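Local coordinates for protein phospholipase C-beta (PLC-beta) (PDB 3QR0) that is a phospholipase C-beta, a multidomain protein with PH, EF-hand-like, TIM-barrel and C2 domains and a bound calcium ion, at residues V671-Y676 and A717-I722; T682-F687 and F804-D809; G732-P737 and R746-R751. All blocks are in the same frame, centred on the assembly; numbering follows the deposited sequence.

Contact 1 of 3, residues V671-Y676 and A717-I722; sequences VEVEMY and AVVRII. With GOL (glycerol), chain E.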
loop_
_atom_site.group_PDB
_atom_site.type_symbol
_atom_site.label_atom_id
_atom_site.label_comp_id
_atom_site.label_asym_id
_atom_site.label_seq_id
_atom_site.Cartn_x
_atom_site.Cartn_y
_atom_site.Cartn_z
ATOM N N VAL A 671 21.534 1.647 2.464
ATOM C CA VAL A 671 20.234 2.193 2.810
ATOM C C VAL A 671 20.214 3.684 2.517
ATOM O O VAL A 671 21.199 4.392 2.762
ATOM C CB VAL A 671 19.899 1.947 4.290
ATOM C CG1 VAL A 671 18.485 2.465 4.625
ATOM C CG2 VAL A 671 20.032 0.458 4.616
ATOM N N GLU A 672 19.101 4.140 1.955
ATOM C CA GLU A 672 18.872 5.548 1.672
ATOM C C GLU A 672 17.629 6.038 2.417
ATOM O O GLU A 672 16.716 5.263 2.701
ATOM C CB GLU A 672 18.666 5.747 0.176
ATOM C CG GLU A 672 19.904 5.566 -0.663
ATOM C CD GLU A 672 19.587 5.632 -2.142
ATOM O OE1 GLU A 672 19.065 4.630 -2.672
ATOM O OE2 GLU A 672 19.845 6.685 -2.765
ATOM N N VAL A 673 17.601 7.327 2.731
ATOM C CA VAL A 673 16.456 7.933 3.397
ATOM C C VAL A 673 16.075 9.214 2.668
ATOM O O VAL A 673 16.913 10.099 2.474
ATOM C CB VAL A 673 16.747 8.239 4.881
ATOM C CG1 VAL A 673 15.513 8.838 5.552
ATOM C CG2 VAL A 673 17.178 6.966 5.611
ATOM N N GLU A 674 14.821 9.288 2.241
ATOM C CA GLU A 674 14.315 10.435 1.493
ATOM C C GLU A 674 13.087 11.018 2.180
ATOM O O GLU A 674 12.450 10.356 3.012
ATOM C CB GLU A 674 13.991 10.025 0.047
ATOM C CG GLU A 674 15.246 9.720 -0.767
ATOM C CD GLU A 674 15.027 9.643 -2.272
ATOM O OE1 GLU A 674 13.866 9.641 -2.739
ATOM O OE2 GLU A 674 16.049 9.600 -2.995
ATOM N N MET A 675 12.773 12.266 1.843
ATOM C CA MET A 675 11.557 12.916 2.319
ATOM C C MET A 675 10.824 13.557 1.146
ATOM O O MET A 675 11.454 14.158 0.266
ATOM C CB MET A 675 11.883 13.962 3.393
ATOM C CG MET A 675 10.664 14.664 3.981
ATOM S SD MET A 675 10.988 15.606 5.492
ATOM C CE MET A 675 11.707 14.344 6.549
ATOM N N TYR A 676 9.498 13.409 1.134
ATOM C CA TYR A 676 8.635 14.026 0.123
ATOM C C TYR A 676 7.509 14.759 0.829
ATOM O O TYR A 676 6.859 14.206 1.720
ATOM C CB TYR A 676 8.040 12.980 -0.836
ATOM C CG TYR A 676 8.973 11.841 -1.142
ATOM C CD1 TYR A 676 10.051 12.011 -2.003
ATOM C CD2 TYR A 676 8.797 10.599 -0.552
ATOM C CE1 TYR A 676 10.932 10.965 -2.272
ATOM C CE2 TYR A 676 9.669 9.551 -0.813
ATOM C CZ TYR A 676 10.732 9.738 -1.678
ATOM O OH TYR A 676 11.599 8.696 -1.939
ATOM N N ALA A 717 4.044 15.616 4.664
ATOM C CA ALA A 717 5.304 14.952 4.351
ATOM C C ALA A 717 5.343 13.494 4.779
ATOM O O ALA A 717 4.659 13.082 5.723
ATOM C CB ALA A 717 6.460 15.706 4.994
ATOM N N VAL A 718 6.173 12.725 4.080
ATOM C CA VAL A 718 6.516 11.376 4.486
ATOM C C VAL A 718 8.027 11.217 4.465
ATOM O O VAL A 718 8.717 11.867 3.671
ATOM C CB VAL A 718 5.867 10.326 3.566
ATOM C CG1 VAL A 718 4.365 10.527 3.528
ATOM C CG2 VAL A 718 6.459 10.383 2.148
ATOM N N VAL A 719 8.535 10.374 5.355
ATOM C CA VAL A 719 9.920 9.941 5.315
ATOM C C VAL A 719 9.928 8.513 4.794
ATOM O O VAL A 719 8.993 7.733 5.057
ATOM C CB VAL A 719 10.615 10.072 6.701
ATOM C CG1 VAL A 719 9.975 9.147 7.740
ATOM C CG2 VAL A 719 12.104 9.801 6.575
ATOM N N ARG A 720 10.955 8.183 4.015
ATOM C CA ARG A 720 11.014 6.903 3.340
ATOM C C ARG A 720 12.392 6.279 3.461
ATOM O O ARG A 720 13.394 6.927 3.155
ATOM C CB ARG A 720 10.669 7.076 1.863
ATOM C CG ARG A 720 10.581 5.775 1.110
ATOM C CD ARG A 720 10.071 5.989 -0.291
ATOM N NE ARG A 720 10.155 4.762 -1.075
ATOM C CZ ARG A 720 10.693 4.654 -2.287
ATOM N NH1 ARG A 720 11.225 5.703 -2.909
ATOM N NH2 ARG A 720 10.704 3.473 -2.883
ATOM N N ILE A 721 12.425 5.019 3.892
ATOM C CA ILE A 721 13.649 4.218 3.927
ATOM C C ILE A 721 13.669 3.293 2.713
ATOM O O ILE A 721 12.701 2.576 2.473
ATOM C CB ILE A 721 13.729 3.378 5.226
ATOM C CG1 ILE A 721 13.942 4.289 6.441
ATOM C CG2 ILE A 721 14.865 2.356 5.148
ATOM C CD1 ILE A 721 13.939 3.540 7.793
ATOM N N ILE A 722 14.760 3.320 1.947
ATOM C CA ILE A 722 14.920 2.453 0.779
ATOM C C ILE A 722 16.202 1.637 0.926
ATOM O O ILE A 722 17.272 2.190 1.162
ATOM C CB ILE A 722 14.983 3.248 -0.553
ATOM C CG1 ILE A 722 13.827 4.251 -0.670
ATOM C CG2 ILE A 722 14.946 2.278 -1.738
ATOM C CD1 ILE A 722 14.135 5.635 -0.130
HETATM C C1 GOL E . 16.434 6.016 -3.830
HETATM O O1 GOL E . 17.673 5.909 -4.494
HETATM C C2 GOL E . 15.439 6.638 -4.797
HETATM O O2 GOL E . 15.703 8.013 -4.931
HETATM C C3 GOL E . 14.012 6.418 -4.312
HETATM O O3 GOL E . 13.353 5.531 -5.186
HETATM O O HOH W 1 18.569 2.384 -1.366
#

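Contact 2 of 3, residues T682-F687 and F804-D809; sequences TVRKKF and FEDDPD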
loop_
_atom_site.group_PDB
_atom_site.type_symbol
_atom_site.label_atom_id
_atom_site.label_comp_id
_atom_site.label_asym_id
_atom_site.label_seq_id
_atom_site.Cartn_x
_atom_site.Cartn_y
_atom_site.Cartn_z
ATOM N N THR A 682 11.195 18.581 0.501
ATOM C CA THR A 682 11.461 17.396 -0.298
ATOM C C THR A 682 12.969 17.208 -0.474
ATOM O O THR A 682 13.655 18.099 -0.955
ATOM C CB THR A 682 10.733 17.476 -1.647
ATOM O OG1 THR A 682 9.320 17.468 -1.402
ATOM C CG2 THR A 682 11.104 16.303 -2.541
ATOM N N VAL A 683 13.465 16.046 -0.057
ATOM C CA VAL A 683 14.889 15.726 -0.085
ATOM C C VAL A 683 15.092 14.376 -0.761
ATOM O O VAL A 683 14.666 13.334 -0.238
ATOM C CB VAL A 683 15.473 15.664 1.345
ATOM C CG1 VAL A 683 16.954 15.281 1.304
ATOM C CG2 VAL A 683 15.276 16.996 2.069
ATOM N N ARG A 684 15.728 14.406 -1.930
ATOM C CA ARG A 684 16.061 13.197 -2.672
ATOM C C ARG A 684 17.553 13.120 -2.977
ATOM O O ARG A 684 18.202 14.143 -3.187
ATOM C CB ARG A 684 15.273 13.156 -3.973
ATOM C CG ARG A 684 13.773 13.049 -3.759
ATOM C CD ARG A 684 13.074 12.552 -5.005
ATOM N NE ARG A 684 13.425 11.170 -5.309
ATOM C CZ ARG A 684 13.139 10.543 -6.449
ATOM N NH1 ARG A 684 12.478 11.164 -7.425
ATOM N NH2 ARG A 684 13.517 9.286 -6.614
ATOM N N LYS A 685 18.073 11.893 -3.005
ATOM C CA LYS A 685 19.463 11.604 -3.372
ATOM C C LYS A 685 20.479 12.376 -2.524
ATOM O O LYS A 685 21.481 12.862 -3.046
ATOM C CB LYS A 685 19.709 11.896 -4.862
ATOM C CG LYS A 685 18.760 11.204 -5.819
ATOM C CD LYS A 685 18.908 9.685 -5.798
ATOM C CE LYS A 685 18.047 9.042 -6.888
ATOM N NZ LYS A 685 17.849 7.576 -6.687
ATOM N N LYS A 686 20.213 12.483 -1.224
ATOM C CA LYS A 686 21.109 13.190 -0.303
ATOM C C LYS A 686 21.761 12.242 0.708
ATOM O O LYS A 686 22.946 12.385 0.998
ATOM C CB LYS A 686 20.345 14.290 0.439
ATOM C CG LYS A 686 21.211 15.146 1.366
ATOM C CD LYS A 686 20.380 16.212 2.083
ATOM C CE LYS A 686 21.265 17.156 2.894
ATOM N NZ LYS A 686 20.525 18.383 3.316
ATOM N N PHE A 687 20.985 11.291 1.227
ATOM C CA PHE A 687 21.406 10.438 2.334
ATOM C C PHE A 687 21.543 8.968 1.938
ATOM O O PHE A 687 20.568 8.327 1.550
ATOM C CB PHE A 687 20.401 10.538 3.477
ATOM C CG PHE A 687 20.326 11.894 4.111
ATOM C CD1 PHE A 687 19.116 12.560 4.214
ATOM C CD2 PHE A 687 21.466 12.502 4.627
ATOM C CE1 PHE A 687 19.041 13.811 4.820
ATOM C CE2 PHE A 687 21.395 13.752 5.226
ATOM C CZ PHE A 687 20.184 14.405 5.319
ATOM N N PHE A 804 11.789 17.277 -6.585
ATOM C CA PHE A 804 11.085 15.994 -6.753
ATOM C C PHE A 804 11.716 15.039 -7.765
ATOM O O PHE A 804 11.410 13.839 -7.761
ATOM C CB PHE A 804 9.637 16.254 -7.158
ATOM C CG PHE A 804 8.848 16.958 -6.104
ATOM C CD1 PHE A 804 8.289 16.243 -5.049
ATOM C CD2 PHE A 804 8.680 18.330 -6.147
ATOM C CE1 PHE A 804 7.566 16.893 -4.060
ATOM C CE2 PHE A 804 7.953 18.983 -5.164
ATOM C CZ PHE A 804 7.397 18.270 -4.122
ATOM N N GLU A 805 12.588 15.563 -8.626
ATOM C CA GLU A 805 13.140 14.772 -9.725
ATOM C C GLU A 805 14.115 13.719 -9.220
ATOM O O GLU A 805 14.660 13.836 -8.115
ATOM C CB GLU A 805 13.826 15.675 -10.756
ATOM C CG GLU A 805 12.886 16.642 -11.469
ATOM C CD GLU A 805 11.837 15.941 -12.322
ATOM O OE1 GLU A 805 12.153 14.887 -12.915
ATOM O OE2 GLU A 805 10.693 16.442 -12.399
ATOM N N ASP A 806 14.323 12.689 -10.036
ATOM C CA ASP A 806 15.270 11.613 -9.721
ATOM C C ASP A 806 16.713 12.115 -9.568
ATOM O O ASP A 806 17.513 11.486 -8.877
ATOM C CB ASP A 806 15.211 10.511 -10.792
ATOM C CG ASP A 806 13.926 9.689 -10.736
ATOM O OD1 ASP A 806 13.049 9.937 -9.871
ATOM O OD2 ASP A 806 13.794 8.767 -11.569
ATOM N N ASP A 807 17.039 13.232 -10.218
ATOM C CA ASP A 807 18.330 13.905 -10.055
ATOM C C ASP A 807 18.075 15.413 -9.904
ATOM O O ASP A 807 18.117 16.155 -10.889
ATOM C CB ASP A 807 19.235 13.606 -11.255
ATOM C CG ASP A 807 20.649 14.156 -11.086
ATOM O OD1 ASP A 807 20.885 15.005 -10.199
ATOM O OD2 ASP A 807 21.532 13.744 -11.872
ATOM N N PRO A 808 17.787 15.865 -8.665
ATOM C CA PRO A 808 17.384 17.249 -8.420
ATOM C C PRO A 808 18.380 18.286 -8.926
ATOM O O PRO A 808 17.975 19.265 -9.547
ATOM C CB PRO A 808 17.269 17.322 -6.889
ATOM C CG PRO A 808 17.001 15.931 -6.466
ATOM C CD PRO A 808 17.760 15.065 -7.425
ATOM N N ASP A 809 19.665 18.067 -8.665
ATOM C CA ASP A 809 20.711 19.006 -9.090
ATOM C C ASP A 809 20.787 19.139 -10.613
ATOM O O ASP A 809 20.863 20.250 -11.137
ATOM C CB ASP A 809 22.072 18.586 -8.520
ATOM C CG ASP A 809 22.137 18.719 -7.001
ATOM O OD1 ASP A 809 21.342 19.500 -6.432
ATOM O OD2 ASP A 809 22.978 18.042 -6.371
#

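Contact 3 of 3, residues G732-P737 and R746-R751; sequences GHRVMP and RHVPLR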
loop_
_atom_site.group_PDB
_atom_site.type_symbol
_atom_site.label_atom_id
_atom_site.label_comp_id
_atom_site.label_asym_id
_atom_site.label_seq_id
_atom_site.Cartn_x
_atom_site.Cartn_y
_atom_site.Cartn_z
ATOM N N GLY A 732 13.899 -3.424 -0.717
ATOM C CA GLY A 732 12.664 -3.092 -0.025
ATOM C C GLY A 732 12.645 -1.656 0.452
ATOM O O GLY A 732 13.661 -0.956 0.401
ATOM N N HIS A 733 11.480 -1.213 0.904
ATOM C CA HIS A 733 11.321 0.140 1.395
ATOM C C HIS A 733 10.250 0.207 2.475
ATOM O O HIS A 733 9.562 -0.778 2.759
ATOM C CB HIS A 733 10.968 1.082 0.234
ATOM C CG HIS A 733 9.519 1.070 -0.135
ATOM N ND1 HIS A 733 8.768 2.220 -0.227
ATOM C CD2 HIS A 733 8.675 0.044 -0.405
ATOM C CE1 HIS A 733 7.521 1.904 -0.540
ATOM N NE2 HIS A 733 7.440 0.590 -0.658
ATOM N N ARG A 734 10.119 1.380 3.078
ATOM C CA ARG A 734 9.032 1.652 4.011
ATOM C C ARG A 734 8.735 3.147 4.038
ATOM O O ARG A 734 9.643 3.954 4.225
ATOM C CB ARG A 734 9.387 1.148 5.412
ATOM C CG ARG A 734 8.231 1.176 6.410
ATOM C CD ARG A 734 7.128 0.198 6.037
ATOM N NE ARG A 734 6.022 0.267 6.993
ATOM C CZ ARG A 734 5.867 -0.527 8.050
ATOM N NH1 ARG A 734 6.731 -1.508 8.314
ATOM N NH2 ARG A 734 4.820 -0.347 8.848
ATOM N N VAL A 735 7.463 3.500 3.841
ATOM C CA VAL A 735 7.007 4.883 3.883
ATOM C C VAL A 735 6.372 5.151 5.248
ATOM O O VAL A 735 5.506 4.398 5.693
ATOM C CB VAL A 735 5.988 5.164 2.754
ATOM C CG1 VAL A 735 5.376 6.553 2.894
ATOM C CG2 VAL A 735 6.657 5.029 1.391
ATOM N N MET A 736 6.824 6.216 5.906
ATOM C CA MET A 736 6.343 6.590 7.226
ATOM C C MET A 736 5.862 8.045 7.197
ATOM O O MET A 736 6.672 8.964 7.232
ATOM C CB MET A 736 7.464 6.426 8.251
ATOM C CG MET A 736 7.864 4.975 8.500
ATOM S SD MET A 736 9.325 4.841 9.550
ATOM C CE MET A 736 10.602 5.325 8.393
ATOM N N PRO A 737 4.539 8.260 7.109
ATOM C CA PRO A 737 4.015 9.629 7.158
ATOM C C PRO A 737 4.381 10.297 8.478
ATOM O O PRO A 737 4.342 9.640 9.517
ATOM C CB PRO A 737 2.501 9.424 7.051
ATOM C CG PRO A 737 2.345 8.092 6.404
ATOM C CD PRO A 737 3.458 7.273 6.952
ATOM N N ARG A 746 13.399 1.676 16.535
ATOM C CA ARG A 746 12.335 0.959 15.842
ATOM C C ARG A 746 12.896 -0.057 14.872
ATOM O O ARG A 746 13.845 0.235 14.146
ATOM C CB ARG A 746 11.456 1.944 15.058
ATOM C CG ARG A 746 10.750 2.982 15.900
ATOM C CD ARG A 746 9.612 2.406 16.740
ATOM N NE ARG A 746 9.141 3.400 17.698
ATOM C CZ ARG A 746 8.106 3.256 18.519
ATOM N NH1 ARG A 746 7.380 2.145 18.511
ATOM N NH2 ARG A 746 7.792 4.243 19.350
ATOM N N HIS A 747 12.313 -1.254 14.861
ATOM C CA HIS A 747 12.458 -2.143 13.716
ATOM C C HIS A 747 11.471 -1.702 12.653
ATOM O O HIS A 747 10.333 -1.333 12.953
ATOM C CB HIS A 747 12.225 -3.604 14.093
ATOM C CG HIS A 747 13.312 -4.177 14.940
ATOM N ND1 HIS A 747 13.324 -4.054 16.312
ATOM C CD2 HIS A 747 14.436 -4.856 14.610
ATOM C CE1 HIS A 747 14.405 -4.641 16.793
ATOM N NE2 HIS A 747 15.095 -5.137 15.784
ATOM N N VAL A 748 11.917 -1.748 11.404
ATOM C CA VAL A 748 11.143 -1.272 10.272
ATOM C C VAL A 748 11.038 -2.403 9.250
ATOM O O VAL A 748 11.883 -2.509 8.361
ATOM C CB VAL A 748 11.830 -0.038 9.633
ATOM C CG1 VAL A 748 10.956 0.560 8.534
ATOM C CG2 VAL A 748 12.144 1.007 10.692
ATOM N N PRO A 749 10.025 -3.284 9.399
ATOM C CA PRO A 749 9.829 -4.321 8.387
ATOM C C PRO A 749 9.670 -3.712 7.001
ATOM O O PRO A 749 8.914 -2.751 6.821
ATOM C CB PRO A 749 8.544 -5.023 8.840
ATOM C CG PRO A 749 8.513 -4.799 10.326
ATOM C CD PRO A 749 9.087 -3.431 10.527
ATOM N N LEU A 750 10.402 -4.254 6.039
ATOM C CA LEU A 750 10.415 -3.707 4.688
ATOM C C LEU A 750 9.273 -4.233 3.819
ATOM O O LEU A 750 8.777 -5.346 4.013
ATOM C CB LEU A 750 11.753 -4.007 4.020
ATOM C CG LEU A 750 12.969 -3.370 4.682
ATOM C CD1 LEU A 750 14.258 -3.869 4.012
ATOM C CD2 LEU A 750 12.883 -1.847 4.616
ATOM N N ARG A 751 8.883 -3.408 2.855
ATOM C CA ARG A 751 7.818 -3.698 1.910
ATOM C C ARG A 751 8.368 -3.711 0.494
ATOM O O ARG A 751 9.387 -3.062 0.203
ATOM C CB ARG A 751 6.746 -2.614 2.000
ATOM C CG ARG A 751 6.192 -2.416 3.393
ATOM C CD ARG A 751 5.263 -3.542 3.749
ATOM N NE ARG A 751 4.744 -3.437 5.111
ATOM C CZ ARG A 751 3.839 -2.550 5.519
ATOM N NH1 ARG A 751 3.339 -1.641 4.689
ATOM N NH2 ARG A 751 3.434 -2.569 6.780
#

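Contact 1 of 3, residues V671-Y676 and A717-I722
Tyr676 and Val718 stand at one end of an antiparallel pairing that runs back to Glu672 and Ile722, with Glu674 opposite Arg720 between them. Each of these three pairs is hydrogen-bonded in both directions, and the two strands are central neighbours in one sheet of the C2 β-sandwich.

One face is apolar and tight, carrying Val671, Val673, Met675, Val719 and Ile721. Val673 CG1 meets Val719 CG2 at 3.7 Å, and Val671 CG1 lies equally close to Ile721 CG2. Phe706 and Phe708 of the facing sheet pack over Val673.

The other face is mixed, and still tight at its Tyr676 end, where helix 605-613 packs on Tyr676 and Arg720. Tyr676 CD2 lies 3.6 Å from Val718 CG2. CG of Arg720 is anti to its backbone N (chi1 -175°), and the extended chain carries NH1 to Tyr676 OH at 3.2 Å, within the guanidinium plane, while NE bonds His733 ND1. Ile722 CG1 lies over a guanidinium face. The looser, solvent side is confined to partly exposed Glu672, whose OE1 takes a water; a glycerol, probably from the crystallisation liquor, bridges Glu672 OE1, Glu674 OE2 and Arg720 NH1.

The Tyr676 hydroxyl accepts from Arg720 NH1 and donates to Glu674 OE1, which fixes its direction. Glu674 OE1 has its direct ion partner in Arg684 NE, so any polarisation passed through the phenol is probably secondary.

Contact 2 of 3, residues T682-F687 and F804-D809
Arg684 reaches Asp806 and the carbonyl of Phe804 chiefly through NH1. NH1 forms a salt bridge to Asp806 OD1 at 2.8 Å, on the anti lone pair and tilted from the guanidinium plane; the carboxylate plane stands almost perpendicular to it, at 86°. NH2 adds a weak bond to the same oxygen. The second bond from NH1, to Phe804 O at 2.9 Å, lies within the guanidinium plane. A bend at chi3 (67°) turns the end of the arginine toward this turn, with NE held by Glu674 on the C2 side.

The turn leads into the C-terminal helix 808-815: Asp807 is its N-cap, bonding the backbone N of Ala810, and Pro808 is in its first turn. The contact thus sets the chain's end against an edge of the C2 β-sandwich.

Apolar contacts flank the charged one. Thr682 CG2 sits over the face of the Phe804 ring in a CH-pi contact, 4.2 Å from the centroid, while its OG1 bonds Leu678 O and Gly677 N. At the base of the arginine, Pro808 CG rests against Arg684 CB at 4.1 Å.

Lys685 makes a close C-H-to-carbonyl approach instead: it bends at chi2 and brings CE to 3.2 Å from Asp806 O, and its NZ bonds a glycerol.

Contact 3 of 3, residues G732-P737 and R746-R751
Arg734 has the largest share of this contact, running from Val748 at its base to Arg751 at its tip. CB and CG both touch Val748 CG1, each at 3.5 Å. A bend at chi2 (66°) then turns the chain along the opposing strand, so that CD lies near both Pro749 O and Arg751 CG. NE comes next, 3.8 Å from Arg751 NH2, on the stacked face. CZ follows it there, 3.4 Å from the same Arg751 NH2, which stands over the centre of the Arg734 group. The two flat groups are stacked with planes 21° apart. NH1 bonds at the edge, nearly in the guanidinium plane, reaching a lone pair of Pro749 O at 2.9 Å, in the carbonyl plane. NH2 ends the chain near Arg751 NH2, two donors that do not bond each other.

Behind this stack the backbones meet in a single antiparallel bridge: His733 N bonds Arg751 O, and Arg751 N returns to His733 O at 2.7 Å. The strand directions differ by 114°, and beyond this bridge the strands splay apart. They belong to the two different sheets of the C2 β-sandwich, touching at its edge. The His733 ring, held from the neighbouring strand by Arg720, turns its edge to Arg751 O, with CD2 3.2 Å from that oxygen.

Two positive groups lying face to face should repel, yet both tips have acceptors: Pro749 O takes NH1 of Arg734, and Glu615 forms a salt bridge with Arg751 NH1. These partners probably offset the repulsion enough for the flat stack to persist in a buried place.

All three contacts involve the C2 β-sandwich. Contacts 1 and 3 have centres about 9 Å apart and share a sheet, in which strand 718-725 lies between 669-676 and 730-737; contact 3 follows contact 1 along the chain and passes from that sheet to strand 746-751 of the other. Contact 2 is centred about 11 Å from contact 1, beyond the opposite flank of strand 669-676, and its segments alternate with those of contact 1 in sequence. Contacts 2 and 3 do not touch, their nearest atoms being about 11 Å apart. One sheet thus connects the chain's C-terminal helix at one edge to the second sheet at the other.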